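Local coordinates for protein putative transcriptional regulator (Bacillus cytotoxicus NVH 391-98, PDB 3K4H) that is a putative LacI-type transcriptional regulator that binds a sugar of 1,4-linked glucose units in the cleft of its periplasmic-binding-protein-like core, at residues N25-E30 / S226-L231. Residues are numbered along the deposited sequence; the frame is centred on the assembly and turned at random.
Sequences NPFFPE and SFNNAL. With GLC (alpha-D-glucopyranose), chain C; GLC (alpha-D-glucopyranose), chain B.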
ATOM      1  N   ASN A  25      21.140 -13.506   8.440  1.00 49.39           N
ATOM      2  CA  ASN A  25      19.753 -13.165   8.625  1.00 48.32           C
ATOM      3  C   ASN A  25      18.891 -13.956   7.658  1.00 47.94           C
ATOM      4  O   ASN A  25      19.074 -13.849   6.455  1.00 48.28           O
ATOM      5  CB  ASN A  25      19.527 -11.663   8.447  1.00 47.82           C
ATOM      6  CG  ASN A  25      18.113 -11.276   8.769  1.00 43.55           C
ATOM      7  OD1 ASN A  25      17.200 -12.053   8.522  1.00 48.51           O
ATOM      8  ND2 ASN A  25      17.917 -10.109   9.344  1.00 47.80           N
ATOM      9  N   PRO A  26      17.936 -14.757   8.163  1.00 47.38           N
ATOM     10  CA  PRO A  26      17.309 -15.616   7.128  1.00 46.48           C
ATOM     11  C   PRO A  26      16.443 -14.853   6.144  1.00 46.78           C
ATOM     12  O   PRO A  26      16.032 -15.438   5.147  1.00 47.91           O
ATOM     13  CB  PRO A  26      16.507 -16.652   7.916  1.00 45.55           C
ATOM     14  CG  PRO A  26      16.402 -16.113   9.293  1.00 35.10           C
ATOM     15  CD  PRO A  26      17.496 -15.090   9.530  1.00 46.72           C
ATOM     16  N   PHE A  27      16.191 -13.562   6.379  1.00 45.49           N
ATOM     17  CA  PHE A  27      15.481 -12.794   5.361  1.00 45.00           C
ATOM     18  C   PHE A  27      16.123 -12.916   3.955  1.00 45.25           C
ATOM     19  O   PHE A  27      15.412 -13.068   2.923  1.00 46.40           O
ATOM     20  CB  PHE A  27      15.343 -11.321   5.728  1.00 44.13           C
ATOM     21  CG  PHE A  27      14.635 -10.512   4.677  1.00 47.07           C
ATOM     22  CD1 PHE A  27      13.251 -10.415   4.672  1.00 43.98           C
ATOM     23  CD2 PHE A  27      15.346  -9.891   3.661  1.00 43.95           C
ATOM     24  CE1 PHE A  27      12.576  -9.699   3.670  1.00 47.50           C
ATOM     25  CE2 PHE A  27      14.673  -9.178   2.648  1.00 47.64           C
ATOM     26  CZ  PHE A  27      13.284  -9.086   2.664  1.00 43.54           C
ATOM     27  N   PHE A  28      17.449 -12.836   3.911  1.00 43.22           N
ATOM     28  CA  PHE A  28      18.150 -12.714   2.646  1.00 42.35           C
ATOM     29  C   PHE A  28      18.223 -13.940   1.737  1.00 42.80           C
ATOM     30  O   PHE A  28      17.949 -13.807   0.539  1.00 44.13           O
ATOM     31  CB  PHE A  28      19.471 -11.999   2.831  1.00 41.67           C
ATOM     32  CG  PHE A  28      19.288 -10.618   3.345  1.00 46.46           C
ATOM     33  CD1 PHE A  28      19.438 -10.335   4.707  1.00 42.66           C
ATOM     34  CD2 PHE A  28      18.871  -9.594   2.490  1.00 42.56           C
ATOM     35  CE1 PHE A  28      19.213  -9.034   5.198  1.00 46.46           C
ATOM     36  CE2 PHE A  28      18.660  -8.296   2.966  1.00 46.22           C
ATOM     37  CZ  PHE A  28      18.819  -8.020   4.325  1.00 42.65           C
ATOM     38  N   PRO A  29      18.550 -15.133   2.277  1.00 41.31           N
ATOM     39  CA  PRO A  29      18.553 -16.287   1.362  1.00 40.20           C
ATOM     40  C   PRO A  29      17.161 -16.518   0.790  1.00 41.46           C
ATOM     41  O   PRO A  29      17.034 -17.035  -0.328  1.00 42.75           O
ATOM     42  CB  PRO A  29      18.952 -17.447   2.260  1.00 38.86           C
ATOM     43  CG  PRO A  29      19.765 -16.787   3.329  1.00 50.93           C
ATOM     44  CD  PRO A  29      19.117 -15.475   3.596  1.00 40.27           C
ATOM     45  N   GLU A  30      16.121 -16.140   1.537  1.00 40.04           N
ATOM     46  CA  GLU A  30      14.776 -16.328   1.047  1.00 39.50           C
ATOM     47  C   GLU A  30      14.428 -15.298  -0.043  1.00 39.27           C
ATOM     48  O   GLU A  30      13.784 -15.651  -1.035  1.00 38.18           O
ATOM     49  CB  GLU A  30      13.791 -16.273   2.203  1.00 40.06           C
ATOM     50  CG  GLU A  30      12.392 -16.656   1.867  1.00 63.24           C
ATOM     51  CD  GLU A  30      12.235 -18.129   1.536  1.00 41.44           C
ATOM     52  OE1 GLU A  30      13.245 -18.887   1.491  1.00 63.99           O
ATOM     53  OE2 GLU A  30      11.073 -18.524   1.312  1.00 63.98           O
ATOM     54  N   SER A 226       6.592 -10.623  16.543  1.00 43.08           N
ATOM     55  CA  SER A 226       7.715 -10.263  15.719  1.00 42.93           C
ATOM     56  C   SER A 226       7.359 -10.387  14.265  1.00 43.81           C
ATOM     57  O   SER A 226       6.271 -10.684  13.917  1.00 44.68           O
ATOM     58  CB  SER A 226       8.900 -11.130  16.024  1.00 43.32           C
ATOM     59  OG  SER A 226       9.365 -11.715  14.853  1.00 53.78           O
ATOM     60  N   PHE A 227       8.307 -10.172  13.395  1.00 43.93           N
ATOM     61  CA  PHE A 227       8.050 -10.114  11.982  1.00 44.11           C
ATOM     62  C   PHE A 227       8.915 -11.044  11.196  1.00 45.11           C
ATOM     63  O   PHE A 227       9.979 -11.329  11.569  1.00 44.97           O
ATOM     64  CB  PHE A 227       8.382  -8.744  11.476  1.00 43.56           C
ATOM     65  CG  PHE A 227       7.263  -7.817  11.462  1.00 31.58           C
ATOM     66  CD1 PHE A 227       6.548  -7.619  10.356  1.00 42.75           C
ATOM     67  CD2 PHE A 227       6.969  -7.075  12.535  1.00 43.02           C
ATOM     68  CE1 PHE A 227       5.537  -6.748  10.360  1.00 31.58           C
ATOM     69  CE2 PHE A 227       5.955  -6.219  12.517  1.00 31.43           C
ATOM     70  CZ  PHE A 227       5.249  -6.058  11.440  1.00 42.13           C
ATOM     71  N   ASN A 228       8.428 -11.470  10.058  1.00 45.79           N
ATOM     72  CA  ASN A 228       9.131 -12.292   9.095  1.00 46.73           C
ATOM     73  C   ASN A 228       9.044 -13.799   9.074  1.00 49.11           C
ATOM     74  O   ASN A 228       9.379 -14.367   8.109  1.00 50.36           O
ATOM     75  CB  ASN A 228      10.595 -12.081   9.368  1.00 46.17           C
ATOM     76  CG  ASN A 228      11.144 -10.818   8.814  1.00 49.93           C
ATOM     77  OD1 ASN A 228      12.312 -10.566   8.940  1.00 46.36           O
ATOM     78  ND2 ASN A 228      10.329 -10.028   8.208  1.00 46.16           N
ATOM     79  N   ASN A 229       8.465 -14.469  10.023  1.00 49.72           N
ATOM     80  CA  ASN A 229       8.290 -15.880   9.834  1.00 49.49           C
ATOM     81  C   ASN A 229       9.465 -16.763   9.535  1.00 49.74           C
ATOM     82  O   ASN A 229       9.389 -17.626   8.721  1.00 50.21           O
ATOM     83  CB  ASN A 229       7.221 -16.124   8.828  1.00 49.29           C
ATOM     84  CG  ASN A 229       6.677 -17.481   8.912  1.00 53.76           C
ATOM     85  OD1 ASN A 229       7.118 -18.280   9.682  1.00 49.02           O
ATOM     86  ND2 ASN A 229       5.721 -17.757   8.106  1.00 48.68           N
ATOM     87  N   ALA A 230      10.557 -16.557  10.203  1.00 50.15           N
ATOM     88  CA  ALA A 230      11.703 -17.386  10.017  1.00 51.46           C
ATOM     89  C   ALA A 230      11.425 -18.760  10.469  1.00 54.52           C
ATOM     90  O   ALA A 230      10.734 -18.984  11.399  1.00 55.45           O
ATOM     91  CB  ALA A 230      12.795 -16.886  10.784  1.00 51.27           C
ATOM     92  N   LEU A 231      12.026 -19.711   9.824  1.00 56.63           N
ATOM     93  CA  LEU A 231      11.758 -21.070  10.130  1.00 57.80           C
ATOM     94  C   LEU A 231      12.038 -21.252  11.563  1.00 58.38           C
ATOM     95  O   LEU A 231      11.470 -22.062  12.205  1.00 58.87           O
ATOM     96  CB  LEU A 231      12.713 -21.925   9.356  1.00 58.47           C
ATOM     97  CG  LEU A 231      12.724 -23.381   9.736  1.00 75.77           C
ATOM     98  CD1 LEU A 231      11.621 -24.038   9.024  1.00 59.85           C
ATOM     99  CD2 LEU A 231      13.997 -24.000   9.345  1.00 59.21           C
TER
HETATM  100  C1  GLC C   1      15.292  -7.900   8.097  0.80 67.14           C
HETATM  101  C2  GLC C   1      16.128  -7.372   6.943  0.80 65.21           C
HETATM  102  C3  GLC C   1      15.439  -6.181   6.315  0.80 67.30           C
HETATM  103  C4  GLC C   1      14.104  -6.694   5.807  0.80 65.06           C
HETATM  104  C5  GLC C   1      13.234  -7.074   7.007  0.80 67.42           C
HETATM  105  C6  GLC C   1      11.903  -7.684   6.529  0.80 65.26           C
HETATM  106  O1  GLC C   1      15.447  -7.044   9.200  0.80 65.50           O
HETATM  107  O2  GLC C   1      17.387  -6.969   7.426  0.80 67.57           O
HETATM  108  O3  GLC C   1      16.253  -5.638   5.294  0.80 65.33           O
HETATM  109  O4  GLC C   1      13.433  -5.731   5.025  0.80 67.28           O
HETATM  110  O5  GLC C   1      13.901  -8.012   7.832  0.80 65.29           O
HETATM  111  O6  GLC C   1      10.848  -7.465   7.438  0.80 67.43           O
HETATM  112  C1  GLC B   2      13.265  -5.991   3.636  0.80 64.38           C
HETATM  113  C2  GLC B   2      13.754  -4.756   2.911  0.80 67.12           C
HETATM  114  C3  GLC B   2      12.869  -3.606   3.360  0.80 63.80           C
HETATM  115  C4  GLC B   2      11.392  -3.901   3.037  0.80 66.70           C
HETATM  116  C5  GLC B   2      10.981  -5.240   3.602  0.80 63.54           C
HETATM  117  C6  GLC B   2       9.589  -5.566   3.118  0.80 66.30           C
HETATM  118  O2  GLC B   2      15.093  -4.516   3.282  0.80 64.29           O
HETATM  119  O3  GLC B   2      13.394  -2.433   2.780  0.80 67.39           O
HETATM  120  O4  GLC B   2      10.535  -3.032   3.706  0.80 62.79           O
HETATM  121  O5  GLC B   2      11.918  -6.256   3.262  0.80 67.28           O
HETATM  122  O6  GLC B   2       8.756  -5.464   4.242  0.80 63.06           O
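Pro26 and Ala230 bring the two backbones together, their CA atoms 6.6 Å apart, and Phe27 follows opposite Asn228 at 7.4 Å. Segment 25-30 is the loop and first turn of helix 27-41; segment 226-231 is the end of strand 223-227 and the loop beyond it. Direct contact is slight, burying 113 Å² in all. The CG corner of the Pro26 ring meets the methyl of Ala230, CG to CB 4.0 Å, an apolar touch.

Further in, the bound sugar lies against both Phe27 and Asn228. C4 of the chain C glucose sits over one face of the Phe27 ring, 3.8 Å above its plane and over its centre, resembling the sugar-on-aromatic packing of carbohydrate sites. A chi1 of 179° sets CG anti to the backbone N and turns the ring toward the sugar, with CZ nearest the chain B glucose. Phe28 packs beside it, receiving CD2 of Phe27 over the centre of its own ring. Across the cleft, the Asn228 amide lies by O6 of the chain C glucose. Asn25 OD1 caps the helix, accepting from Phe27 N (2.8 Å, 166°), while its ND2 is hydrogen-bonded to Asp200, which also bonds the sugar. Ile247 and Leu250 of helix 247-264 also touch Phe27. Two lobes meeting at a sugar between them are consistent with the effector cleft of LacI-family regulators.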